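Local coordinates for Dbv8 protein (Nonomuraea, PDB 4MFZ), which probably transfers long aliphatic acyl chains from acyl-CoA donors such as decanoyl-CoA onto the amino group of glycopeptide antibiotics, as a GNAT-family N-acyltransferase, at residues Y121-V132 with H170-T179; W280-D291 with H328-I336. All coordinates share one frame; numbering follows the deposited sequence.

Interaction 1: Y121-V132 with H170-T179; sequences YETGAAARYFHV and HRRKYGEGGT
Arg128 reaches across to the loop that follows helix 162-174 and grips it through NH1, while its CG and CD lie against Gly177 O. NH1 donates to Gly177 O (2.9 Å), in the carbonyl plane on a lone pair, and to Glu176 OE1 (3.0 Å), completing a salt bridge. The second bond is nearly straight at the hydrogen (171°), yet OE1 is met from above the carboxylate plane, with guanidinium and carboxylate 70° apart; Arg128 NH2 stays 3.7 Å from Glu176 OE1, so one nitrogen carries the bridge. The Arg128 chain, CG anti to the backbone N, bends only at chi3 (-72°), turning one guanidinium face against Tyr121 CD2, while CG sits over the centre of the Tyr121 ring. Tyr121 approaches His170 from the opposite direction, its OH 3.0 Å from His170 NE2. The imidazole gives ND1 to Glu176 O (2.9 Å), and Gly178 CA covers one ring face. Tyr129 extends past the glycines, its OH 3.4 Å from Gly177 CA and hydrogen-bonded to Glu77 and Asp74 of helix 72-81. Val132 CG2 touches Thr179 CG2. Two waters bridge the segments: one joins Tyr121 OH, Arg128 O and Thr179 N, the other Arg128 O, His131 N and Thr179 OG1. Arg128 O, without a helical N-H partner at the break before helix 130-148, is thus satisfied by two waters that also link it to Thr179.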
loop_
_atom_site.group_PDB
_atom_site.type_symbol
_atom_site.label_atom_id
_atom_site.label_comp_id
_atom_site.label_asym_id
_atom_site.label_seq_id
_atom_site.Cartn_x
_atom_site.Cartn_y
_atom_site.Cartn_z
ATOM N N TYR A 121 -5.445 -17.819 6.265
ATOM C CA TYR A 121 -5.197 -17.563 7.697
ATOM C C TYR A 121 -5.345 -18.780 8.605
ATOM O O TYR A 121 -4.892 -18.730 9.749
ATOM C CB TYR A 121 -6.081 -16.415 8.259
ATOM C CG TYR A 121 -5.912 -15.051 7.598
ATOM C CD1 TYR A 121 -4.769 -14.738 6.858
ATOM C CD2 TYR A 121 -6.911 -14.057 7.739
ATOM C CE1 TYR A 121 -4.622 -13.493 6.260
ATOM C CE2 TYR A 121 -6.764 -12.808 7.159
ATOM C CZ TYR A 121 -5.633 -12.524 6.421
ATOM O OH TYR A 121 -5.498 -11.281 5.819
ATOM N N GLU A 122 -5.949 -19.869 8.130
ATOM C CA GLU A 122 -6.169 -21.053 9.010
ATOM C C GLU A 122 -4.871 -21.730 9.489
ATOM O O GLU A 122 -4.856 -22.539 10.428
ATOM C CB GLU A 122 -7.084 -22.075 8.332
ATOM C CG GLU A 122 -6.543 -22.627 7.019
ATOM C CD GLU A 122 -7.052 -21.859 5.815
ATOM O OE1 GLU A 122 -7.307 -22.526 4.791
ATOM O OE2 GLU A 122 -7.235 -20.604 5.904
ATOM N N THR A 123 -3.776 -21.385 8.817
ATOM C CA THR A 123 -2.452 -21.915 9.102
ATOM C C THR A 123 -1.757 -21.192 10.303
ATOM O O THR A 123 -0.729 -21.636 10.815
ATOM C CB THR A 123 -1.659 -21.826 7.763
ATOM O OG1 THR A 123 -1.444 -23.138 7.220
ATOM C CG2 THR A 123 -0.426 -21.068 7.877
ATOM N N GLY A 124 -2.337 -20.085 10.761
ATOM C CA GLY A 124 -1.857 -19.417 11.988
ATOM C C GLY A 124 -1.459 -17.967 11.754
ATOM O O GLY A 124 -1.540 -17.474 10.632
ATOM N N ALA A 125 -1.022 -17.288 12.814
ATOM C CA ALA A 125 -0.765 -15.862 12.742
ATOM C C ALA A 125 0.451 -15.497 11.864
ATOM O O ALA A 125 0.499 -14.408 11.316
ATOM C CB ALA A 125 -0.637 -15.266 14.153
ATOM N N ALA A 126 1.433 -16.390 11.737
ATOM C CA ALA A 126 2.595 -16.108 10.873
ATOM C C ALA A 126 2.144 -15.937 9.424
ATOM O O ALA A 126 2.692 -15.089 8.709
ATOM C CB ALA A 126 3.653 -17.197 10.990
ATOM N N ALA A 127 1.144 -16.729 9.001
ATOM C CA ALA A 127 0.591 -16.629 7.656
ATOM C C ALA A 127 -0.193 -15.323 7.502
ATOM O O ALA A 127 -0.043 -14.579 6.533
ATOM C CB ALA A 127 -0.296 -17.819 7.342
ATOM N N ARG A 128 -1.022 -15.055 8.489
ATOM C CA ARG A 128 -1.782 -13.822 8.568
ATOM C C ARG A 128 -0.912 -12.535 8.445
ATOM O O ARG A 128 -1.260 -11.596 7.719
ATOM C CB ARG A 128 -2.571 -13.901 9.890
ATOM C CG ARG A 128 -3.485 -12.750 10.202
ATOM C CD ARG A 128 -4.095 -12.957 11.598
ATOM N NE ARG A 128 -5.083 -14.030 11.565
ATOM C CZ ARG A 128 -6.342 -13.870 11.176
ATOM N NH1 ARG A 128 -6.782 -12.669 10.823
ATOM N NH2 ARG A 128 -7.180 -14.907 11.177
ATOM N N TYR A 129 0.241 -12.525 9.106
ATOM C CA TYR A 129 1.163 -11.388 9.039
ATOM C C TYR A 129 2.354 -11.597 8.065
ATOM O O TYR A 129 3.345 -10.901 8.152
ATOM C CB TYR A 129 1.701 -11.076 10.433
ATOM C CG TYR A 129 0.644 -10.612 11.431
ATOM C CD1 TYR A 129 0.035 -9.370 11.283
ATOM C CD2 TYR A 129 0.268 -11.411 12.531
ATOM C CE1 TYR A 129 -0.928 -8.928 12.169
ATOM C CE2 TYR A 129 -0.693 -10.956 13.439
ATOM C CZ TYR A 129 -1.280 -9.710 13.242
ATOM O OH TYR A 129 -2.228 -9.194 14.091
ATOM N N PHE A 130 2.243 -12.551 7.144
ATOM C CA PHE A 130 3.352 -12.900 6.225
ATOM C C PHE A 130 4.056 -11.687 5.621
ATOM O O PHE A 130 5.259 -11.640 5.583
ATOM C CB PHE A 130 2.835 -13.800 5.078
ATOM C CG PHE A 130 3.886 -14.154 4.053
ATOM C CD1 PHE A 130 4.910 -15.046 4.360
ATOM C CD2 PHE A 130 3.851 -13.596 2.764
ATOM C CE1 PHE A 130 5.885 -15.378 3.401
ATOM C CE2 PHE A 130 4.817 -13.926 1.807
ATOM C CZ PHE A 130 5.837 -14.816 2.122
ATOM N N HIS A 131 3.290 -10.721 5.138
ATOM C CA HIS A 131 3.858 -9.542 4.467
ATOM C C HIS A 131 4.557 -8.576 5.375
ATOM O O HIS A 131 5.437 -7.834 4.920
ATOM C CB HIS A 131 2.787 -8.855 3.616
ATOM C CG HIS A 131 2.338 -9.707 2.463
ATOM N ND1 HIS A 131 3.103 -9.884 1.352
ATOM C CD2 HIS A 131 1.219 -10.504 2.301
ATOM C CE1 HIS A 131 2.470 -10.728 0.501
ATOM N NE2 HIS A 131 1.322 -11.108 1.076
ATOM N N VAL A 132 4.213 -8.597 6.662
ATOM C CA VAL A 132 4.986 -7.891 7.667
ATOM C C VAL A 132 6.364 -8.499 7.728
ATOM O O VAL A 132 7.362 -7.791 7.743
ATOM C CB VAL A 132 4.338 -7.995 9.072
ATOM C CG1 VAL A 132 5.163 -7.243 10.107
ATOM C CG2 VAL A 132 2.930 -7.454 9.028
ATOM N N HIS A 170 -6.364 -3.115 8.113
ATOM C CA HIS A 170 -6.882 -4.492 8.156
ATOM C C HIS A 170 -7.707 -4.728 9.406
ATOM O O HIS A 170 -8.825 -5.230 9.314
ATOM C CB HIS A 170 -5.779 -5.537 7.999
ATOM C CG HIS A 170 -6.296 -6.940 7.769
ATOM N ND1 HIS A 170 -6.767 -7.714 8.773
ATOM C CD2 HIS A 170 -6.386 -7.708 6.607
ATOM C CE1 HIS A 170 -7.146 -8.915 8.276
ATOM N NE2 HIS A 170 -6.915 -8.911 6.953
ATOM N N ARG A 171 -7.188 -4.334 10.565
ATOM C CA ARG A 171 -7.900 -4.550 11.806
ATOM C C ARG A 171 -9.168 -3.679 11.873
ATOM O O ARG A 171 -10.159 -4.066 12.484
ATOM C CB ARG A 171 -7.003 -4.287 13.016
ATOM C CG ARG A 171 -7.699 -4.634 14.343
ATOM C CD ARG A 171 -6.771 -4.684 15.552
ATOM N NE ARG A 171 -5.787 -5.774 15.476
ATOM C CZ ARG A 171 -6.046 -7.057 15.729
ATOM N NH1 ARG A 171 -7.262 -7.451 16.080
ATOM N NH2 ARG A 171 -5.078 -7.958 15.638
ATOM N N ARG A 172 -9.121 -2.503 11.255
ATOM C CA ARG A 172 -10.265 -1.605 11.260
ATOM C C ARG A 172 -11.370 -2.183 10.385
ATOM O O ARG A 172 -12.520 -2.185 10.774
ATOM C CB ARG A 172 -9.865 -0.190 10.806
ATOM C CG ARG A 172 -11.006 0.810 10.857
ATOM C CD ARG A 172 -10.586 2.208 10.423
ATOM N NE ARG A 172 -11.523 2.704 9.412
ATOM C CZ ARG A 172 -11.847 3.983 9.209
ATOM N NH1 ARG A 172 -11.322 4.938 9.971
ATOM N NH2 ARG A 172 -12.720 4.305 8.249
ATOM N N LYS A 173 -11.018 -2.693 9.214
ATOM C CA LYS A 173 -12.005 -3.292 8.330
ATOM C C LYS A 173 -12.579 -4.635 8.837
ATOM O O LYS A 173 -13.809 -4.809 8.862
ATOM C CB LYS A 173 -11.452 -3.399 6.909
ATOM C CG LYS A 173 -12.347 -4.152 5.945
ATOM C CD LYS A 173 -11.871 -3.999 4.509
ATOM C CE LYS A 173 -12.881 -4.628 3.547
ATOM N NZ LYS A 173 -12.601 -4.319 2.116
ATOM N N TYR A 174 -11.710 -5.551 9.275
ATOM C CA TYR A 174 -12.123 -6.939 9.618
ATOM C C TYR A 174 -12.243 -7.281 11.115
ATOM O O TYR A 174 -12.801 -8.318 11.471
ATOM C CB TYR A 174 -11.231 -7.987 8.925
ATOM C CG TYR A 174 -11.207 -7.854 7.421
ATOM C CD1 TYR A 174 -12.276 -8.282 6.634
ATOM C CD2 TYR A 174 -10.112 -7.266 6.786
ATOM C CE1 TYR A 174 -12.243 -8.130 5.248
ATOM C CE2 TYR A 174 -10.073 -7.115 5.413
ATOM C CZ TYR A 174 -11.135 -7.543 4.653
ATOM O OH TYR A 174 -11.061 -7.355 3.304
ATOM N N GLY A 175 -11.726 -6.428 11.987
ATOM C CA GLY A 175 -11.711 -6.744 13.408
ATOM C C GLY A 175 -10.745 -7.870 13.744
ATOM O O GLY A 175 -10.893 -8.533 14.774
ATOM N N GLU A 176 -9.757 -8.088 12.870
ATOM C CA GLU A 176 -8.734 -9.117 13.070
ATOM C C GLU A 176 -7.430 -8.706 12.371
ATOM O O GLU A 176 -7.419 -7.790 11.565
ATOM C CB GLU A 176 -9.228 -10.493 12.581
ATOM C CG GLU A 176 -9.472 -10.570 11.091
ATOM C CD GLU A 176 -10.107 -11.874 10.642
ATOM O OE1 GLU A 176 -9.593 -12.471 9.672
ATOM O OE2 GLU A 176 -11.128 -12.299 11.227
ATOM N N GLY A 177 -6.344 -9.398 12.689
ATOM C CA GLY A 177 -5.003 -9.050 12.213
ATOM C C GLY A 177 -4.741 -9.320 10.739
ATOM O O GLY A 177 -5.255 -10.288 10.156
ATOM N N GLY A 178 -3.947 -8.443 10.136
ATOM C CA GLY A 178 -3.472 -8.677 8.785
ATOM C C GLY A 178 -2.842 -7.439 8.175
ATOM O O GLY A 178 -2.572 -6.468 8.868
ATOM N N THR A 179 -2.579 -7.518 6.876
ATOM C CA THR A 179 -2.064 -6.406 6.089
ATOM C C THR A 179 -3.069 -6.155 4.969
ATOM O O THR A 179 -3.421 -7.072 4.218
ATOM C CB THR A 179 -0.695 -6.737 5.432
ATOM O OG1 THR A 179 -0.758 -8.029 4.806
ATOM C CG2 THR A 179 0.418 -6.739 6.425
HETATM O O HOH W 1 -3.104 -10.218 5.863
HETATM O O HOH W 2 0.382 -10.148 5.598
#

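Interaction 2: W280-D291 with H328-I336; sequences WTLLDSEPQDGD and HWYQRSGRI. With MFK (decanoyl-CoA), chain B.
Trp280 and Ile336 meet at one end of an antiparallel strand pair, 281-289 with 330-337, on the edge of the mixed sheet of the GNAT-like domain. Thr281 and Arg335 form a hydrogen-bonded pair, with Thr281 N to Arg335 O at 2.9 Å and 176° at the hydrogen; Leu283 N donates to Ser333 O. Between residues 283 and 288 the outer strand bows away. Arg332 reaches the bow, its NH1 meeting Leu283 O (3.2 Å) close to the line of that carbonyl. Beyond the bow Gln331 N donates to Gln288 O, and Asp291 OD1 takes Trp329 N (2.8 Å).

The Trp280 side chain can be followed outward. CB is 4.2 Å from Arg335 O, and chi1 of -77° places CG beside the backbone N, turning the indole across the neighbouring strand. CD2 and CE2 lie beneath Ile336 CG1, a CH-pi contact 3.7 Å from the centroid of the five-membered ring and 17° off its normal. CE3 and CZ3 border the backbone of Gly334, where a side chain would be tight against CE3. NE1 is hydrogen-bonded to Tyr229 OH. CZ2 lies between Ile336 CD1 (3.5 Å) and MFK CCC, and CH2 meets the acyl chain at CCC and CCA. The indole face opposite Ile336 thus belongs to the decanoyl-CoA pocket, at its acyl chain: Trp280 CE2 lies 3.4 Å from MFK CCC.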
loop_
_atom_site.group_PDB
_atom_site.type_symbol
_atom_site.label_atom_id
_atom_site.label_comp_id
_atom_site.label_asym_id
_atom_site.label_seq_id
_atom_site.Cartn_x
_atom_site.Cartn_y
_atom_site.Cartn_z
ATOM N N TRP A 280 -6.898 19.180 -11.238
ATOM C CA TRP A 280 -6.787 17.907 -11.950
ATOM C C TRP A 280 -7.589 17.939 -13.211
ATOM O O TRP A 280 -8.658 18.517 -13.246
ATOM C CB TRP A 280 -7.285 16.784 -11.047
ATOM C CG TRP A 280 -6.279 16.394 -9.994
ATOM C CD1 TRP A 280 -5.859 17.138 -8.880
ATOM C CD2 TRP A 280 -5.501 15.152 -9.942
ATOM N NE1 TRP A 280 -4.911 16.453 -8.167
ATOM C CE2 TRP A 280 -4.658 15.247 -8.745
ATOM C CE3 TRP A 280 -5.439 14.002 -10.732
ATOM C CZ2 TRP A 280 -3.788 14.231 -8.381
ATOM C CZ3 TRP A 280 -4.563 12.981 -10.353
ATOM C CH2 TRP A 280 -3.752 13.094 -9.205
ATOM N N THR A 281 -7.095 17.297 -14.264
ATOM C CA THR A 281 -7.893 17.168 -15.476
ATOM C C THR A 281 -8.480 15.761 -15.628
ATOM O O THR A 281 -7.756 14.785 -15.570
ATOM C CB THR A 281 -7.117 17.587 -16.741
ATOM O OG1 THR A 281 -7.450 16.679 -17.794
ATOM C CG2 THR A 281 -5.618 17.586 -16.547
ATOM N N LEU A 282 -9.799 15.657 -15.788
ATOM C CA LEU A 282 -10.464 14.353 -15.846
ATOM C C LEU A 282 -10.285 13.676 -17.204
ATOM O O LEU A 282 -10.525 14.279 -18.236
ATOM C CB LEU A 282 -11.958 14.484 -15.479
ATOM C CG LEU A 282 -12.254 15.028 -14.059
ATOM C CD1 LEU A 282 -13.745 15.119 -13.781
ATOM C CD2 LEU A 282 -11.571 14.207 -12.971
ATOM N N LEU A 283 -9.828 12.429 -17.207
ATOM C CA LEU A 283 -9.794 11.654 -18.439
ATOM C C LEU A 283 -11.221 11.198 -18.787
ATOM O O LEU A 283 -11.986 10.779 -17.902
ATOM C CB LEU A 283 -8.836 10.458 -18.309
ATOM C CG LEU A 283 -7.358 10.723 -17.939
ATOM C CD1 LEU A 283 -6.675 9.438 -17.480
ATOM C CD2 LEU A 283 -6.558 11.384 -19.060
ATOM N N ASP A 284 -11.599 11.310 -20.057
ATOM C CA ASP A 284 -12.870 10.727 -20.501
ATOM C C ASP A 284 -12.667 9.262 -20.840
ATOM O O ASP A 284 -11.845 8.925 -21.697
ATOM C CB ASP A 284 -13.445 11.453 -21.716
ATOM C CG ASP A 284 -13.704 12.915 -21.451
ATOM O OD1 ASP A 284 -14.268 13.244 -20.379
ATOM O OD2 ASP A 284 -13.336 13.734 -22.320
ATOM N N SER A 285 -13.408 8.395 -20.161
ATOM C CA SER A 285 -13.335 6.965 -20.417
ATOM C C SER A 285 -14.586 6.287 -19.887
ATOM O O SER A 285 -15.379 6.905 -19.161
ATOM C CB SER A 285 -12.076 6.361 -19.783
ATOM O OG SER A 285 -12.092 6.541 -18.383
ATOM N N GLU A 286 -14.752 5.017 -20.260
ATOM C CA GLU A 286 -15.917 4.196 -19.896
ATOM C C GLU A 286 -16.252 4.252 -18.389
ATOM O O GLU A 286 -15.342 4.305 -17.541
ATOM C CB GLU A 286 -15.653 2.763 -20.350
ATOM C CG GLU A 286 -16.802 1.785 -20.205
ATOM C CD GLU A 286 -16.377 0.373 -20.555
ATOM O OE1 GLU A 286 -15.183 0.176 -20.884
ATOM O OE2 GLU A 286 -17.234 -0.538 -20.499
ATOM N N PRO A 287 -17.558 4.253 -18.042
ATOM C CA PRO A 287 -17.875 4.391 -16.607
ATOM C C PRO A 287 -17.118 3.403 -15.679
ATOM O O PRO A 287 -16.936 2.218 -16.025
ATOM C CB PRO A 287 -19.396 4.181 -16.568
ATOM C CG PRO A 287 -19.862 4.638 -17.927
ATOM C CD PRO A 287 -18.776 4.219 -18.880
ATOM N N GLN A 288 -16.658 3.900 -14.528
ATOM C CA GLN A 288 -16.010 3.057 -13.528
ATOM C C GLN A 288 -16.821 3.031 -12.239
ATOM O O GLN A 288 -16.936 4.050 -11.555
ATOM C CB GLN A 288 -14.598 3.558 -13.228
ATOM C CG GLN A 288 -13.628 3.480 -14.396
ATOM C CD GLN A 288 -12.252 3.999 -14.021
ATOM O OE1 GLN A 288 -11.880 5.126 -14.371
ATOM N NE2 GLN A 288 -11.496 3.194 -13.284
ATOM N N ASP A 289 -17.368 1.865 -11.910
ATOM C CA ASP A 289 -18.262 1.714 -10.759
ATOM C C ASP A 289 -17.515 2.040 -9.483
ATOM O O ASP A 289 -16.394 1.603 -9.290
ATOM C CB ASP A 289 -18.816 0.293 -10.688
ATOM C CG ASP A 289 -19.620 -0.083 -11.916
ATOM O OD1 ASP A 289 -20.008 0.824 -12.689
ATOM O OD2 ASP A 289 -19.870 -1.294 -12.114
ATOM N N GLY A 290 -18.128 2.839 -8.621
ATOM C CA GLY A 290 -17.430 3.326 -7.439
ATOM C C GLY A 290 -18.093 3.086 -6.103
ATOM O O GLY A 290 -17.617 3.602 -5.084
ATOM N N ASP A 291 -19.179 2.313 -6.081
ATOM C CA ASP A 291 -19.856 2.036 -4.806
ATOM C C ASP A 291 -18.929 1.316 -3.832
ATOM O O ASP A 291 -18.784 1.740 -2.684
ATOM C CB ASP A 291 -21.152 1.234 -5.004
ATOM C CG ASP A 291 -22.234 2.010 -5.767
ATOM O OD1 ASP A 291 -22.110 3.234 -5.995
ATOM O OD2 ASP A 291 -23.245 1.368 -6.115
ATOM N N HIS A 328 -25.917 5.925 -7.683
ATOM C CA HIS A 328 -24.567 5.309 -7.700
ATOM C C HIS A 328 -23.385 6.231 -7.704
ATOM O O HIS A 328 -23.450 7.330 -8.236
ATOM C CB HIS A 328 -24.449 4.296 -8.842
ATOM C CG HIS A 328 -25.367 3.113 -8.673
ATOM N ND1 HIS A 328 -26.587 3.055 -9.250
ATOM C CD2 HIS A 328 -25.235 1.952 -7.902
ATOM C CE1 HIS A 328 -27.199 1.897 -8.891
ATOM N NE2 HIS A 328 -26.368 1.227 -8.060
ATOM N N TRP A 329 -22.282 5.748 -7.130
ATOM C CA TRP A 329 -21.007 6.464 -7.118
ATOM C C TRP A 329 -20.068 5.969 -8.173
ATOM O O TRP A 329 -20.039 4.777 -8.469
ATOM C CB TRP A 329 -20.356 6.303 -5.756
ATOM C CG TRP A 329 -21.170 6.951 -4.671
ATOM C CD1 TRP A 329 -22.015 6.328 -3.751
ATOM C CD2 TRP A 329 -21.268 8.382 -4.390
ATOM N NE1 TRP A 329 -22.606 7.262 -2.921
ATOM C CE2 TRP A 329 -22.195 8.518 -3.254
ATOM C CE3 TRP A 329 -20.689 9.528 -4.937
ATOM C CZ2 TRP A 329 -22.510 9.757 -2.703
ATOM C CZ3 TRP A 329 -21.021 10.772 -4.377
ATOM C CH2 TRP A 329 -21.903 10.881 -3.277
ATOM N N TYR A 330 -19.267 6.883 -8.727
ATOM C CA TYR A 330 -18.234 6.531 -9.725
ATOM C C TYR A 330 -16.815 6.931 -9.309
ATOM O O TYR A 330 -16.618 7.906 -8.593
ATOM C CB TYR A 330 -18.596 7.109 -11.111
ATOM C CG TYR A 330 -19.945 6.609 -11.545
ATOM C CD1 TYR A 330 -20.070 5.388 -12.212
ATOM C CD2 TYR A 330 -21.109 7.315 -11.222
ATOM C CE1 TYR A 330 -21.315 4.893 -12.578
ATOM C CE2 TYR A 330 -22.354 6.829 -11.579
ATOM C CZ TYR A 330 -22.448 5.619 -12.252
ATOM O OH TYR A 330 -23.683 5.131 -12.609
ATOM N N GLN A 331 -15.834 6.144 -9.739
ATOM C CA GLN A 331 -14.437 6.531 -9.698
ATOM C C GLN A 331 -14.103 7.232 -10.998
ATOM O O GLN A 331 -14.624 6.852 -12.056
ATOM C CB GLN A 331 -13.573 5.294 -9.632
ATOM C CG GLN A 331 -13.640 4.550 -8.317
ATOM C CD GLN A 331 -12.563 3.504 -8.255
ATOM O OE1 GLN A 331 -11.575 3.639 -7.536
ATOM N NE2 GLN A 331 -12.724 2.470 -9.052
ATOM N N ARG A 332 -13.233 8.235 -10.944
ATOM C CA ARG A 332 -12.711 8.831 -12.183
ATOM C C ARG A 332 -11.195 8.812 -12.173
ATOM O O ARG A 332 -10.575 8.856 -11.102
ATOM C CB ARG A 332 -13.229 10.265 -12.428
ATOM C CG ARG A 332 -14.716 10.480 -12.166
ATOM C CD ARG A 332 -15.611 10.014 -13.306
ATOM N NE ARG A 332 -15.792 11.101 -14.254
ATOM C CZ ARG A 332 -15.091 11.221 -15.365
ATOM N NH1 ARG A 332 -14.203 10.311 -15.655
ATOM N NH2 ARG A 332 -15.279 12.238 -16.181
ATOM N N SER A 333 -10.622 8.751 -13.374
ATOM C CA SER A 333 -9.189 8.848 -13.586
ATOM C C SER A 333 -8.838 10.266 -13.952
ATOM O O SER A 333 -9.571 10.935 -14.674
ATOM C CB SER A 333 -8.752 7.903 -14.714
ATOM O OG SER A 333 -9.027 6.579 -14.326
ATOM N N GLY A 334 -7.722 10.745 -13.433
ATOM C CA GLY A 334 -7.345 12.127 -13.682
ATOM C C GLY A 334 -5.841 12.249 -13.834
ATOM O O GLY A 334 -5.132 11.303 -13.523
ATOM N N ARG A 335 -5.373 13.406 -14.307
ATOM C CA ARG A 335 -3.937 13.730 -14.332
ATOM C C ARG A 335 -3.670 15.174 -13.897
ATOM O O ARG A 335 -4.505 16.042 -14.100
ATOM C CB ARG A 335 -3.343 13.621 -15.742
ATOM C CG ARG A 335 -3.496 12.316 -16.492
ATOM C CD ARG A 335 -3.075 12.539 -17.947
ATOM N NE ARG A 335 -3.538 13.857 -18.416
ATOM C CZ ARG A 335 -2.785 14.794 -18.990
ATOM N NH1 ARG A 335 -1.497 14.578 -19.235
ATOM N NH2 ARG A 335 -3.337 15.949 -19.341
ATOM N N ILE A 336 -2.475 15.408 -13.364
ATOM C CA ILE A 336 -1.817 16.724 -13.338
ATOM C C ILE A 336 -0.645 16.786 -14.375
ATOM O O ILE A 336 -0.067 15.756 -14.632
ATOM C CB ILE A 336 -1.174 16.940 -11.941
ATOM C CG1 ILE A 336 -2.176 16.781 -10.802
ATOM C CG2 ILE A 336 -0.544 18.311 -11.853
ATOM C CD1 ILE A 336 -1.499 16.591 -9.453
HETATM C CCG MFK B . -8.303 16.426 -3.715
HETATM C CCF MFK B . -7.385 16.605 -4.924
HETATM C CCE MFK B . -6.639 15.314 -5.181
HETATM C CCD MFK B . -7.543 14.389 -5.957
HETATM C CCC MFK B . -6.674 13.381 -6.682
HETATM C CCB MFK B . -6.951 11.992 -6.162
HETATM C CCA MFK B . -6.337 11.007 -7.141
HETATM C CBZ MFK B . -5.214 10.273 -6.425
HETATM C CAK MFK B . -5.600 8.819 -6.239
HETATM C CAJ MFK B . -5.692 8.494 -4.741
HETATM O OAL MFK B . -4.952 9.027 -3.908
HETATM S SAI MFK B . -6.911 7.293 -4.363
HETATM C CAH MFK B . -6.832 7.207 -2.524
HETATM C CAG MFK B . -7.453 8.436 -1.851
HETATM N NAF MFK B . -7.238 8.278 -0.403
HETATM C CAE MFK B . -8.246 8.220 0.487
HETATM O OAM MFK B . -9.433 8.341 0.193
HETATM C CAD MFK B . -7.804 8.034 1.954
HETATM C CAC MFK B . -9.009 8.226 2.895
HETATM N NAB MFK B . -9.625 9.554 2.697
HETATM C CAA MFK B . -9.293 10.551 3.531
HETATM O OAO MFK B . -8.485 10.407 4.461
HETATM C CAN MFK B . -9.999 11.897 3.311
HETATM O OAU MFK B . -11.125 11.748 2.415
HETATM C CAP MFK B . -9.050 13.013 2.821
HETATM C CAR MFK B . -8.382 12.583 1.524
HETATM C CAS MFK B . -7.957 13.345 3.832
HETATM C CAQ MFK B . -9.868 14.276 2.563
HETATM O OAT MFK B . -10.490 14.640 3.776
HETATM P PAV MFK B . -10.822 16.172 4.155
HETATM O OAX MFK B . -9.634 17.026 4.000
HETATM O OAW MFK B . -11.541 16.168 5.462
HETATM O OAY MFK B . -11.850 16.449 2.946
HETATM P PAZ MFK B . -12.951 17.611 2.846
HETATM O OBA MFK B . -13.355 17.663 1.322
HETATM O OBB MFK B . -12.485 18.931 3.321
HETATM O "O5'" MFK B . -14.280 17.001 3.521
HETATM C "C5'" MFK B . -15.508 17.689 3.586
HETATM C "C4'" MFK B . -16.481 16.814 4.383
HETATM O "O4'" MFK B . -16.393 15.364 4.098
HETATM C "C3'" MFK B . -16.209 16.909 5.865
HETATM O "O3'" MFK B . -17.456 16.724 6.537
HETATM P PBV MFK B . -17.838 17.723 7.755
HETATM O OBW MFK B . -16.873 17.226 8.909
HETATM O OBY MFK B . -19.382 17.347 8.095
HETATM O OBX MFK B . -17.570 19.142 7.533
HETATM C "C2'" MFK B . -15.279 15.711 6.078
HETATM O "O2'" MFK B . -15.196 15.285 7.424
HETATM C "C1'" MFK B . -15.952 14.648 5.263
HETATM N N9 MFK B . -14.992 13.584 4.869
HETATM C C8 MFK B . -14.047 13.674 3.926
HETATM N N7 MFK B . -13.409 12.497 3.873
HETATM C C5 MFK B . -13.998 11.663 4.744
HETATM C C4 MFK B . -14.971 12.347 5.354
HETATM N N3 MFK B . -15.762 11.747 6.256
HETATM C C2 MFK B . -15.569 10.359 6.751
HETATM N N1 MFK B . -14.464 9.717 6.011
HETATM C C6 MFK B . -13.766 10.375 5.074
HETATM N N6 MFK B . -12.787 9.741 4.433
#

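Interactions 1 and 2 belong to different domains, the first to the helical N-terminal part and the second to the GNAT-like C-terminal part; their centres are about 32 Å apart and their nearest atoms about 10 Å, without touching. Interaction 1 is the more buried, with none of its touching residues exposed, although its chemistry is largely polar, mediated by side chains and water. Interaction 2 buries more surface, 1105 against 427 Å², but is only partly buried, as suits a strand at the sheet's edge, and backbone bonds carry much of it. Ligand contact separates them further: only residues 280-291 with 328-336 include a decanoyl-CoA pocket residue.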